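Local coordinates for transmembrane protein (Bartonella henselae, PDB 3PAM), which probably serves as part of the solute-binding component of an ABC-type oligopeptide transport system, being a domain of the family 5 extracellular solute-binding proteins, at residues S54-I59 / V233-A238; K104-L109 / F114-N119; A201-K206 / G213-A218; E139-A144 / A158-V163. One frame throughout, in Å; residues are numbered along the deposited sequence.

Interaction 1 ties the loop 54-59 to helix 232-249 and, 174 residues apart in sequence, spans the other three, which follow in the order 2, 4, 3. Interactions 2 and 4 lie on the far side of the chain's centre from interaction 1, their centres about 36 and 34 Å from its own and about 24 Å from each other. Interaction 3 leads into helix 217-228, which precedes helix 232-249, and its centre is about 23 Å from that of interaction 1. Interaction 4 belongs to the edge of the six-stranded mixed sheet, interaction 2 to a two-stranded hairpin. None touches another; each joins loops, helices or strands of one domain, 15 to 20 Å from the chain's centre.

Interaction 1: S54-I59 / V233-A238; sequences SILSSI and VDFIAA
Ile236, on helix 232-249, is met by two consecutive residues of a loop, Ile55 and Leu56, which are the central pair of a type I beta turn from Ser54 to Ser57. The turn is closed by a backbone bond from Ser57 N to Ser54 O (3.0 Å), and it presents both aliphatic chains to the helix. Ile236 places CG1 anti to its carbonyl carbon (chi1 -74°), which carries the CG1-CD1 arm towards the loop. CD1 then lies 4.0 Å from both CG2 and CD1 of Ile55, and the two isoleucines cross at about a right angle.

Leu56 works through a single methyl, CD2, which rests 4.0 Å from Ile236 CG1 and 4.0 Å from Phe235 CE2. One branch thus touches two successive helix residues. Phe235 sends its ring out with CG anti to the backbone N (chi1 -177°), bringing CE2 to this methyl. Branched aliphatic residues suit the turn because several methyls can meet the helix from one short piece of backbone.

Polar groups of the loop are tied to the same helix further along: Ile55 O accepts from Arg240 NH1, and Ser58 OG is bonded to Asp243 OD2. Leu56 also reaches Val239, one turn beyond Phe235. Across the two segments themselves there is no hydrogen bond, and the closest approaches are between side-chain carbons near van der Waals distance. The chemistry therefore implies a small apolar surface contact, beside which hydrogen bonds to Arg240 and Asp243 tie the same loop to the helix.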
loop_
_atom_site.group_PDB
_atom_site.type_symbol
_atom_site.label_atom_id
_atom_site.label_comp_id
_atom_site.label_asym_id
_atom_site.label_seq_id
_atom_site.Cartn_x
_atom_site.Cartn_y
_atom_site.Cartn_z
ATOM N N SER A 54 4.668 -7.256 -16.039
ATOM C CA SER A 54 5.371 -6.398 -16.962
ATOM C C SER A 54 6.842 -6.686 -16.740
ATOM O O SER A 54 7.235 -7.181 -15.678
ATOM C CB SER A 54 5.051 -4.935 -16.643
ATOM O OG SER A 54 6.185 -4.088 -16.779
ATOM N N ILE A 55 7.657 -6.382 -17.740
ATOM C CA ILE A 55 9.101 -6.479 -17.614
ATOM C C ILE A 55 9.514 -5.460 -16.526
ATOM O O ILE A 55 10.588 -5.554 -15.926
ATOM C CB ILE A 55 9.785 -6.250 -19.012
ATOM C CG1 ILE A 55 10.952 -7.225 -19.250
ATOM C CG2 ILE A 55 10.129 -4.772 -19.267
ATOM C CD1 ILE A 55 12.320 -6.773 -18.751
ATOM N N LEU A 56 8.617 -4.519 -16.242
ATOM C CA LEU A 56 8.879 -3.479 -15.232
ATOM C C LEU A 56 8.587 -3.908 -13.796
ATOM O O LEU A 56 8.934 -3.191 -12.865
ATOM C CB LEU A 56 8.106 -2.193 -15.542
ATOM C CG LEU A 56 8.167 -1.630 -16.967
ATOM C CD1 LEU A 56 7.255 -0.418 -17.056
ATOM C CD2 LEU A 56 9.602 -1.305 -17.388
ATOM N N SER A 57 7.946 -5.060 -13.608
ATOM C CA SER A 57 7.686 -5.551 -12.270
ATOM C C SER A 57 8.979 -6.018 -11.655
ATOM O O SER A 57 9.849 -6.511 -12.362
ATOM C CB SER A 57 6.704 -6.711 -12.294
ATOM O OG SER A 57 6.238 -6.957 -10.982
ATOM N N SER A 58 9.101 -5.862 -10.338
ATOM C CA SER A 58 10.287 -6.333 -9.598
ATOM C C SER A 58 10.051 -7.643 -8.880
ATOM O O SER A 58 10.955 -8.174 -8.234
ATOM C CB SER A 58 10.729 -5.310 -8.561
ATOM O OG SER A 58 9.845 -5.281 -7.455
ATOM N N ILE A 59 8.846 -8.172 -9.004
ATOM C CA ILE A 59 8.388 -9.180 -8.063
ATOM C C ILE A 59 9.241 -10.439 -7.951
ATOM O O ILE A 59 9.597 -10.834 -6.830
ATOM C CB ILE A 59 6.886 -9.465 -8.215
ATOM C CG1 ILE A 59 6.121 -8.401 -7.430
ATOM C CG2 ILE A 59 6.520 -10.890 -7.735
ATOM C CD1 ILE A 59 4.824 -7.996 -8.069
ATOM N N VAL A 233 17.745 -0.569 -20.776
ATOM C CA VAL A 233 18.305 -1.113 -19.531
ATOM C C VAL A 233 18.161 -0.148 -18.323
ATOM O O VAL A 233 17.750 -0.573 -17.229
ATOM C CB VAL A 233 19.780 -1.587 -19.721
ATOM C CG1 VAL A 233 20.345 -2.154 -18.447
ATOM C CG2 VAL A 233 19.872 -2.645 -20.821
ATOM N N ASP A 234 18.473 1.136 -18.523
ATOM C CA ASP A 234 18.426 2.117 -17.424
ATOM C C ASP A 234 17.014 2.395 -16.979
ATOM O O ASP A 234 16.767 2.566 -15.803
ATOM C CB ASP A 234 19.111 3.426 -17.808
ATOM C CG ASP A 234 20.603 3.291 -17.864
ATOM O OD1 ASP A 234 21.093 2.207 -17.505
ATOM O OD2 ASP A 234 21.298 4.252 -18.274
ATOM N N PHE A 235 16.094 2.423 -17.937
ATOM C CA PHE A 235 14.679 2.663 -17.656
ATOM C C PHE A 235 14.017 1.525 -16.880
ATOM O O PHE A 235 13.241 1.765 -15.965
ATOM C CB PHE A 235 13.951 2.873 -18.971
ATOM C CG PHE A 235 12.516 3.189 -18.817
ATOM C CD1 PHE A 235 12.096 4.510 -18.700
ATOM C CD2 PHE A 235 11.568 2.169 -18.824
ATOM C CE1 PHE A 235 10.747 4.807 -18.581
ATOM C CE2 PHE A 235 10.224 2.455 -18.680
ATOM C CZ PHE A 235 9.813 3.767 -18.569
ATOM N N ILE A 236 14.325 0.292 -17.267
ATOM C CA ILE A 236 13.791 -0.909 -16.601
ATOM C C ILE A 236 14.307 -0.981 -15.160
ATOM O O ILE A 236 13.556 -1.308 -14.239
ATOM C CB ILE A 236 14.129 -2.205 -17.432
ATOM C CG1 ILE A 236 13.243 -2.270 -18.691
ATOM C CG2 ILE A 236 14.025 -3.492 -16.592
ATOM C CD1 ILE A 236 13.771 -3.144 -19.802
ATOM N N ALA A 237 15.572 -0.631 -14.959
ATOM C CA ALA A 237 16.161 -0.653 -13.614
ATOM C C ALA A 237 15.589 0.446 -12.703
ATOM O O ALA A 237 15.381 0.228 -11.501
ATOM C CB ALA A 237 17.690 -0.562 -13.698
ATOM N N ALA A 238 15.324 1.616 -13.278
ATOM C CA ALA A 238 14.713 2.703 -12.518
ATOM C C ALA A 238 13.273 2.397 -12.065
ATOM O O ALA A 238 12.916 2.647 -10.902
ATOM C CB ALA A 238 14.776 3.978 -13.285
#

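Interaction 2: K104-L109 / F114-N119; sequences KAWKLL and FTKKNN
A helix-to-hairpin connection is made here: Leu109 near the end of helix 99-111 meets Phe114, the residue just before strand 115-117 of a small antiparallel hairpin. The chain turns back between them, and Phe114 N donates to Leu109 O over 2.8 Å with an N-H...O angle of 157°. This carbonyl also lies in plane at the edge of the phenyl ring, 3.5 Å from Phe114 CD1, so one backbone oxygen faces both the amide and the ring of the same residue.

The two side chains pack beside that bond. Their CB atoms are 3.9 Å apart, and Leu109 CD2 sits over one face of the phenylalanine ring, 4.2 Å from the Phe114 centroid and 21° off the normal, a CH-pi contact displaced towards the rim. Phe114 holds CG anti to its carbonyl carbon, and this chi1 of -69° places the ring beside the leucine. A leucine suits the place, since its terminal methyl can cover an aromatic face while its backbone takes the bond.

Nearer the surface, Trp106 reaches outward, and its CH2 lies 3.7 Å from Lys116 CG. The lysine chain bends at chi2 and chi3, offering its aliphatic part to the indole while NZ makes weak bonds to Asn119 OD1 and O.

Leu121 of strand 120-122 is touched by Trp106, Leu109 and Phe114 alike, and so joins the hairpin to the helix. Phe114 also meets the ring of Phe129 and touches Val22 of helix 20-29, and Ala105 and Leu108 also pack against helix 20-29.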
loop_
_atom_site.group_PDB
_atom_site.type_symbol
_atom_site.label_atom_id
_atom_site.label_comp_id
_atom_site.label_asym_id
_atom_site.label_seq_id
_atom_site.Cartn_x
_atom_site.Cartn_y
_atom_site.Cartn_z
ATOM N N LYS A 104 2.120 -12.525 12.741
ATOM C CA LYS A 104 3.143 -11.648 12.134
ATOM C C LYS A 104 2.831 -10.139 12.277
ATOM O O LYS A 104 3.714 -9.339 12.575
ATOM C CB LYS A 104 3.322 -11.978 10.638
ATOM C CG LYS A 104 3.140 -13.437 10.265
ATOM C CD LYS A 104 3.491 -13.650 8.799
ATOM C CE LYS A 104 2.578 -14.677 8.160
ATOM N NZ LYS A 104 2.357 -14.384 6.709
ATOM N N ALA A 105 1.581 -9.755 12.038
ATOM C CA ALA A 105 1.171 -8.358 12.172
ATOM C C ALA A 105 1.311 -7.863 13.619
ATOM O O ALA A 105 1.833 -6.777 13.850
ATOM C CB ALA A 105 -0.244 -8.177 11.686
ATOM N N TRP A 106 0.811 -8.661 14.570
ATOM C CA TRP A 106 0.892 -8.348 15.980
ATOM C C TRP A 106 2.343 -8.111 16.368
ATOM O O TRP A 106 2.649 -7.120 17.041
ATOM C CB TRP A 106 0.288 -9.498 16.819
ATOM C CG TRP A 106 0.418 -9.372 18.291
ATOM C CD1 TRP A 106 0.812 -10.361 19.168
ATOM C CD2 TRP A 106 0.155 -8.211 19.100
ATOM N NE1 TRP A 106 0.812 -9.881 20.459
ATOM C CE2 TRP A 106 0.415 -8.568 20.443
ATOM C CE3 TRP A 106 -0.262 -6.899 18.822
ATOM C CZ2 TRP A 106 0.264 -7.664 21.495
ATOM C CZ3 TRP A 106 -0.400 -6.008 19.869
ATOM C CH2 TRP A 106 -0.145 -6.391 21.181
ATOM N N LYS A 107 3.215 -9.017 15.911
ATOM C CA LYS A 107 4.658 -8.883 16.074
ATOM C C LYS A 107 5.167 -7.543 15.549
ATOM O O LYS A 107 5.936 -6.867 16.213
ATOM C CB LYS A 107 5.396 -10.055 15.398
ATOM N N LEU A 108 4.723 -7.162 14.361
ATOM C CA LEU A 108 5.134 -5.895 13.753
ATOM C C LEU A 108 4.653 -4.665 14.537
ATOM O O LEU A 108 5.366 -3.659 14.642
ATOM C CB LEU A 108 4.670 -5.825 12.294
ATOM C CG LEU A 108 5.615 -6.476 11.285
ATOM C CD1 LEU A 108 4.893 -6.850 9.993
ATOM C CD2 LEU A 108 6.809 -5.565 10.989
ATOM N N LEU A 109 3.447 -4.750 15.089
ATOM C CA LEU A 109 2.910 -3.638 15.875
ATOM C C LEU A 109 3.628 -3.433 17.212
ATOM O O LEU A 109 3.834 -2.302 17.640
ATOM C CB LEU A 109 1.399 -3.781 16.057
ATOM C CG LEU A 109 0.662 -3.559 14.730
ATOM C CD1 LEU A 109 -0.549 -4.475 14.581
ATOM C CD2 LEU A 109 0.258 -2.078 14.552
ATOM N N PHE A 114 3.182 -0.404 19.642
ATOM C CA PHE A 114 1.769 -0.619 19.909
ATOM C C PHE A 114 1.504 -1.653 20.998
ATOM O O PHE A 114 2.206 -2.660 21.117
ATOM C CB PHE A 114 1.006 -0.914 18.618
ATOM C CG PHE A 114 0.920 0.265 17.710
ATOM C CD1 PHE A 114 2.024 0.662 16.973
ATOM C CD2 PHE A 114 -0.254 1.004 17.620
ATOM C CE1 PHE A 114 1.957 1.763 16.146
ATOM C CE2 PHE A 114 -0.335 2.120 16.798
ATOM C CZ PHE A 114 0.769 2.509 16.058
ATOM N N THR A 115 0.484 -1.377 21.801
ATOM C CA THR A 115 0.151 -2.195 22.943
ATOM C C THR A 115 -1.346 -2.347 22.995
ATOM O O THR A 115 -2.076 -1.751 22.189
ATOM C CB THR A 115 0.619 -1.550 24.277
ATOM O OG1 THR A 115 0.025 -0.260 24.424
ATOM C CG2 THR A 115 2.112 -1.430 24.333
ATOM N N LYS A 116 -1.826 -3.128 23.952
ATOM C CA LYS A 116 -3.258 -3.275 24.079
ATOM C C LYS A 116 -3.725 -2.799 25.431
ATOM O O LYS A 116 -3.085 -3.109 26.451
ATOM C CB LYS A 116 -3.636 -4.725 23.864
ATOM C CG LYS A 116 -3.439 -5.193 22.457
ATOM C CD LYS A 116 -4.779 -5.380 21.854
ATOM C CE LYS A 116 -5.097 -6.837 21.708
ATOM N NZ LYS A 116 -6.563 -7.006 21.674
ATOM N N LYS A 117 -4.793 -1.997 25.423
ATOM C CA LYS A 117 -5.551 -1.669 26.612
ATOM C C LYS A 117 -7.033 -2.033 26.482
ATOM O O LYS A 117 -7.741 -1.556 25.569
ATOM C CB LYS A 117 -5.449 -0.204 26.964
ATOM C CG LYS A 117 -5.873 0.051 28.388
ATOM C CD LYS A 117 -6.831 1.236 28.549
ATOM C CE LYS A 117 -6.306 2.533 27.952
ATOM N NZ LYS A 117 -6.508 3.661 28.914
ATOM N N ASN A 118 -7.498 -2.866 27.420
ATOM C CA ASN A 118 -8.908 -3.226 27.510
ATOM C C ASN A 118 -9.378 -3.682 26.149
ATOM O O ASN A 118 -10.430 -3.274 25.671
ATOM C CB ASN A 118 -9.759 -2.054 28.023
ATOM C CG ASN A 118 -9.563 -1.789 29.514
ATOM O OD1 ASN A 118 -9.795 -0.676 29.986
ATOM N ND2 ASN A 118 -9.151 -2.801 30.260
ATOM N N ASN A 119 -8.553 -4.520 25.532
ATOM C CA ASN A 119 -8.861 -5.157 24.253
ATOM C C ASN A 119 -8.790 -4.267 23.018
ATOM O O ASN A 119 -9.159 -4.696 21.938
ATOM C CB ASN A 119 -10.217 -5.864 24.293
ATOM C CG ASN A 119 -10.188 -7.177 23.541
ATOM O OD1 ASN A 119 -9.135 -7.807 23.416
ATOM N ND2 ASN A 119 -11.330 -7.603 23.048
#

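Interaction 3: A201-K206 / G213-A218; sequences ASRNLK and GASDPA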
loop_
_atom_site.group_PDB
_atom_site.type_symbol
_atom_site.label_atom_id
_atom_site.label_comp_id
_atom_site.label_asym_id
_atom_site.label_seq_id
_atom_site.Cartn_x
_atom_site.Cartn_y
_atom_site.Cartn_z
ATOM N N ALA A 201 6.873 16.587 -3.329
ATOM C CA ALA A 201 6.218 17.853 -3.625
ATOM C C ALA A 201 4.697 17.699 -3.768
ATOM O O ALA A 201 3.921 18.548 -3.283
ATOM C CB ALA A 201 6.832 18.510 -4.863
ATOM N N SER A 202 4.274 16.611 -4.405
ATOM C CA SER A 202 2.856 16.378 -4.633
ATOM C C SER A 202 2.156 15.895 -3.377
ATOM O O SER A 202 0.931 15.763 -3.345
ATOM C CB SER A 202 2.641 15.393 -5.765
ATOM O OG SER A 202 2.606 14.053 -5.286
ATOM N N ARG A 203 2.903 15.639 -2.321
ATOM C CA ARG A 203 2.250 15.273 -1.059
ATOM C C ARG A 203 1.389 16.423 -0.523
ATOM O O ARG A 203 0.289 16.194 -0.024
ATOM C CB ARG A 203 3.272 14.812 -0.033
ATOM C CG ARG A 203 2.731 14.651 1.375
ATOM C CD ARG A 203 3.890 14.492 2.329
ATOM N NE ARG A 203 3.471 14.671 3.703
ATOM C CZ ARG A 203 3.385 13.692 4.603
ATOM N NH1 ARG A 203 3.686 12.421 4.292
ATOM N NH2 ARG A 203 3.002 13.990 5.830
ATOM N N ASN A 204 1.863 17.656 -0.674
ATOM C CA ASN A 204 1.191 18.803 -0.077
ATOM C C ASN A 204 0.462 19.737 -1.047
ATOM O O ASN A 204 0.237 20.917 -0.741
ATOM C CB ASN A 204 2.175 19.575 0.791
ATOM C CG ASN A 204 2.689 18.742 1.936
ATOM O OD1 ASN A 204 1.908 18.290 2.769
ATOM N ND2 ASN A 204 4.001 18.526 1.988
ATOM N N LEU A 205 0.065 19.189 -2.196
ATOM C CA LEU A 205 -0.711 19.939 -3.185
ATOM C C LEU A 205 -2.054 19.247 -3.422
ATOM O O LEU A 205 -2.148 18.209 -4.094
ATOM C CB LEU A 205 0.066 20.109 -4.496
ATOM C CG LEU A 205 1.355 20.960 -4.474
ATOM C CD1 LEU A 205 2.168 20.762 -5.769
ATOM C CD2 LEU A 205 1.087 22.443 -4.217
ATOM N N LYS A 206 -3.084 19.839 -2.830
ATOM C CA LYS A 206 -4.454 19.396 -2.980
ATOM C C LYS A 206 -4.859 19.143 -4.423
ATOM O O LYS A 206 -4.628 19.969 -5.311
ATOM C CB LYS A 206 -5.396 20.400 -2.317
ATOM C CG LYS A 206 -5.673 20.027 -0.869
ATOM C CD LYS A 206 -5.609 21.222 0.072
ATOM C CE LYS A 206 -5.514 20.755 1.519
ATOM N NZ LYS A 206 -4.728 19.468 1.688
ATOM N N GLY A 213 0.294 10.357 0.427
ATOM C CA GLY A 213 1.171 11.385 0.997
ATOM C C GLY A 213 2.613 10.915 1.119
ATOM O O GLY A 213 3.385 11.394 1.980
ATOM N N ALA A 214 2.988 9.984 0.242
ATOM C CA ALA A 214 4.356 9.487 0.181
ATOM C C ALA A 214 5.340 10.608 -0.105
ATOM O O ALA A 214 5.079 11.480 -0.928
ATOM C CB ALA A 214 4.486 8.418 -0.876
ATOM N N SER A 215 6.479 10.554 0.593
ATOM C CA SER A 215 7.470 11.606 0.530
ATOM C C SER A 215 8.816 11.099 1.033
ATOM O O SER A 215 9.162 11.275 2.187
ATOM C CB SER A 215 7.016 12.809 1.368
ATOM O OG SER A 215 8.050 13.783 1.451
ATOM N N ASP A 216 9.576 10.490 0.135
ATOM C CA ASP A 216 10.879 9.930 0.433
ATOM C C ASP A 216 11.833 10.361 -0.686
ATOM O O ASP A 216 11.466 10.295 -1.872
ATOM C CB ASP A 216 10.744 8.411 0.462
ATOM C CG ASP A 216 12.032 7.688 0.842
ATOM O OD1 ASP A 216 13.153 8.233 0.707
ATOM O OD2 ASP A 216 11.894 6.531 1.277
ATOM N N PRO A 217 13.052 10.826 -0.318
ATOM C CA PRO A 217 14.082 11.173 -1.304
ATOM C C PRO A 217 14.402 10.027 -2.263
ATOM O O PRO A 217 14.830 10.270 -3.391
ATOM C CB PRO A 217 15.304 11.488 -0.434
ATOM C CG PRO A 217 14.724 12.009 0.826
ATOM C CD PRO A 217 13.464 11.201 1.052
ATOM N N ALA A 218 14.206 8.791 -1.810
ATOM C CA ALA A 218 14.503 7.616 -2.624
ATOM C C ALA A 218 13.527 7.557 -3.771
ATOM O O ALA A 218 13.902 7.354 -4.918
ATOM C CB ALA A 218 14.420 6.341 -1.786
#
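The backbones come nearest where Arg203 faces Gly213, their CA atoms 4.5 Å apart, as two irregular pieces of chain run close together ahead of helix 217-228. Gly213 has positive phi (65°), a conformation that favours glycine, and the arginine packs closely on its main chain, with Arg203 CG 3.6 Å from Gly213 CA.

Arg203 carries most of the contact. Its CG stands anti to the backbone N and the chain continues extended to NE, so the methylenes run alongside the glycine peptide before the guanidinium reaches Gly213 O. NH1 donates to that oxygen with the bond bent to 139° at the hydrogen; the modelled separation of 2.5 Å between Arg203 NH1 and Gly213 O is shorter than expected for such a pair, and its exact length is doubtful. The oxygen lies at the guanidinium edge, somewhat tilted from its plane. A long, flexible residue with a donor at the end is suited to this, since its hydrocarbon part covers the peptide while the guanidinium edge meets the carbonyl oxygen. Further along, Ser215 CB rests 3.7 Å from Arg203 CD, a small side chain beside the arginine's aliphatic portion.

Beyond this, Asp216 is the N-cap of the coming helix: its OD1 accepts from Ala218 N at 2.8 Å, nearly straight at 173°, and Pro217 fits the first turn, where no amide hydrogen is needed.

Arg203 O accepts from Arg13 NH2, an outside tie, while Ala214 O accepts from Asn210 ND2 within the loop. Helix 193-198 precedes this contact, and helix 217-228 emerges from it, Ala218 touching Tyr74 and Ala214 touching Tyr251.

Interaction 4: E139-A144 / A158-V163; sequences EEEKVA and AEIRTV
Ala144 and Ile160 form the close-packed part of this contact, where helix 138-152 lies against strand 157-162. The short segments run almost antiparallel (174°), with axes 8.8 Å apart. Ala144 points its methyl at the strand, and CB is 3.8 Å from both CG2 and CD1 of Ile160. The isoleucine sets CG1 anti to its carbonyl carbon (chi1 -52°), and CD1 swings round to lie 3.4 Å from Ala144 O. A small residue on the helix lets the strand come near, and a beta-branched one on the strand sets two methyls, CG2 and CD1, against Ala144.

The other end is looser and polar. Glu141 extends its chain beyond CG and crosses Thr162 at about a right angle. Its CB passes 3.5 Å from Thr162 OG1, while OE2 stands 3.4 Å from the same oxygen, a weak, unsettled bond, as Thr135 OG1 is also within reach of this hydroxyl. That threonine, on the adjacent strand, is the hydroxyl's stronger partner. Both Glu141 and Thr162 are partly exposed, in keeping with the polar character of this end.

Helix 138-152 and strand 157-162 complete a beta-alpha-beta unit that starts at strand 130-135. The last strand is an edge of the six-stranded mixed sheet, bonded through the backbones of Glu159 and Arg161 to strand 130-135, while Val143 of the helix touches Leu255 and Tyr256 of strand 252-257.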
loop_
_atom_site.group_PDB
_atom_site.type_symbol
_atom_site.label_atom_id
_atom_site.label_comp_id
_atom_site.label_asym_id
_atom_site.label_seq_id
_atom_site.Cartn_x
_atom_site.Cartn_y
_atom_site.Cartn_z
ATOM N N GLU A 139 -19.730 -2.181 -3.531
ATOM C CA GLU A 139 -18.720 -3.208 -3.704
ATOM C C GLU A 139 -17.497 -2.886 -2.846
ATOM O O GLU A 139 -16.823 -3.790 -2.348
ATOM C CB GLU A 139 -18.321 -3.325 -5.185
ATOM C CG GLU A 139 -17.510 -4.586 -5.502
ATOM C CD GLU A 139 -16.790 -4.530 -6.848
ATOM O OE1 GLU A 139 -15.765 -3.804 -6.955
ATOM O OE2 GLU A 139 -17.236 -5.230 -7.786
ATOM N N GLU A 140 -17.197 -1.596 -2.693
ATOM C CA GLU A 140 -16.054 -1.185 -1.880
ATOM C C GLU A 140 -16.435 -1.383 -0.434
ATOM O O GLU A 140 -15.629 -1.865 0.371
ATOM C CB GLU A 140 -15.675 0.276 -2.130
ATOM C CG GLU A 140 -15.137 0.564 -3.538
ATOM C CD GLU A 140 -14.522 1.950 -3.687
ATOM O OE1 GLU A 140 -14.622 2.795 -2.755
ATOM O OE2 GLU A 140 -13.933 2.198 -4.768
ATOM N N GLU A 141 -17.683 -1.032 -0.112
ATOM C CA GLU A 141 -18.169 -1.156 1.260
ATOM C C GLU A 141 -18.047 -2.600 1.714
ATOM O O GLU A 141 -17.527 -2.853 2.790
ATOM C CB GLU A 141 -19.604 -0.668 1.375
ATOM C CG GLU A 141 -20.260 -0.963 2.700
ATOM C CD GLU A 141 -21.716 -0.573 2.698
ATOM O OE1 GLU A 141 -22.511 -1.134 1.887
ATOM O OE2 GLU A 141 -22.071 0.305 3.510
ATOM N N LYS A 142 -18.483 -3.544 0.882
ATOM C CA LYS A 142 -18.307 -4.965 1.217
ATOM C C LYS A 142 -16.844 -5.292 1.518
ATOM O O LYS A 142 -16.558 -5.943 2.517
ATOM C CB LYS A 142 -18.818 -5.885 0.114
ATOM C CG LYS A 142 -20.341 -6.004 -0.022
ATOM C CD LYS A 142 -20.661 -6.832 -1.257
ATOM C CE LYS A 142 -22.155 -7.151 -1.381
ATOM N NZ LYS A 142 -22.985 -5.918 -1.587
ATOM N N VAL A 143 -15.920 -4.833 0.673
ATOM C CA VAL A 143 -14.505 -5.166 0.843
ATOM C C VAL A 143 -13.943 -4.516 2.113
ATOM O O VAL A 143 -13.164 -5.128 2.853
ATOM C CB VAL A 143 -13.648 -4.750 -0.387
ATOM C CG1 VAL A 143 -12.144 -4.946 -0.117
ATOM C CG2 VAL A 143 -14.055 -5.531 -1.608
ATOM N N ALA A 144 -14.352 -3.272 2.349
ATOM C CA ALA A 144 -13.931 -2.521 3.513
ATOM C C ALA A 144 -14.477 -3.157 4.803
ATOM O O ALA A 144 -13.808 -3.148 5.839
ATOM C CB ALA A 144 -14.343 -1.065 3.393
ATOM N N ALA A 158 -11.991 -0.102 12.632
ATOM C CA ALA A 158 -12.109 0.615 11.383
ATOM C C ALA A 158 -13.579 0.985 11.186
ATOM O O ALA A 158 -14.446 0.119 11.162
ATOM C CB ALA A 158 -11.631 -0.247 10.244
ATOM N N GLU A 159 -13.853 2.277 11.092
ATOM C CA GLU A 159 -15.194 2.739 10.788
ATOM C C GLU A 159 -15.342 2.780 9.257
ATOM O O GLU A 159 -14.521 3.371 8.542
ATOM C CB GLU A 159 -15.461 4.095 11.446
ATOM C CG GLU A 159 -16.863 4.657 11.195
ATOM C CD GLU A 159 -17.090 6.021 11.830
ATOM O OE1 GLU A 159 -17.339 6.083 13.056
ATOM O OE2 GLU A 159 -17.042 7.032 11.093
ATOM N N ILE A 160 -16.367 2.103 8.761
ATOM C CA ILE A 160 -16.636 2.075 7.327
ATOM C C ILE A 160 -17.711 3.120 6.960
ATOM O O ILE A 160 -18.795 3.135 7.529
ATOM C CB ILE A 160 -17.015 0.651 6.834
ATOM C CG1 ILE A 160 -15.977 -0.400 7.287
ATOM C CG2 ILE A 160 -17.172 0.624 5.315
ATOM C CD1 ILE A 160 -14.490 -0.046 7.085
ATOM N N ARG A 161 -17.368 4.018 6.038
ATOM C CA ARG A 161 -18.310 5.025 5.532
ATOM C C ARG A 161 -18.494 4.864 4.031
ATOM O O ARG A 161 -17.534 4.642 3.313
ATOM C CB ARG A 161 -17.813 6.444 5.810
ATOM C CG ARG A 161 -17.776 6.850 7.274
ATOM C CD ARG A 161 -19.094 7.411 7.766
ATOM N NE ARG A 161 -18.929 7.968 9.109
ATOM C CZ ARG A 161 -19.870 8.598 9.812
ATOM N NH1 ARG A 161 -21.091 8.773 9.318
ATOM N NH2 ARG A 161 -19.587 9.056 11.031
ATOM N N THR A 162 -19.731 4.962 3.570
ATOM C CA THR A 162 -19.993 5.167 2.152
ATOM C C THR A 162 -20.770 6.461 2.002
ATOM O O THR A 162 -21.811 6.645 2.637
ATOM C CB THR A 162 -20.767 4.015 1.512
ATOM O OG1 THR A 162 -20.252 2.760 1.997
ATOM C CG2 THR A 162 -20.584 4.059 0.049
ATOM N N VAL A 163 -20.238 7.347 1.162
ATOM C CA VAL A 163 -20.764 8.688 0.984
ATOM C C VAL A 163 -21.078 8.984 -0.487
ATOM O O VAL A 163 -20.764 8.173 -1.382
ATOM C CB VAL A 163 -19.791 9.799 1.547
ATOM C CG1 VAL A 163 -19.445 9.550 3.028
ATOM C CG2 VAL A 163 -18.526 9.955 0.673
#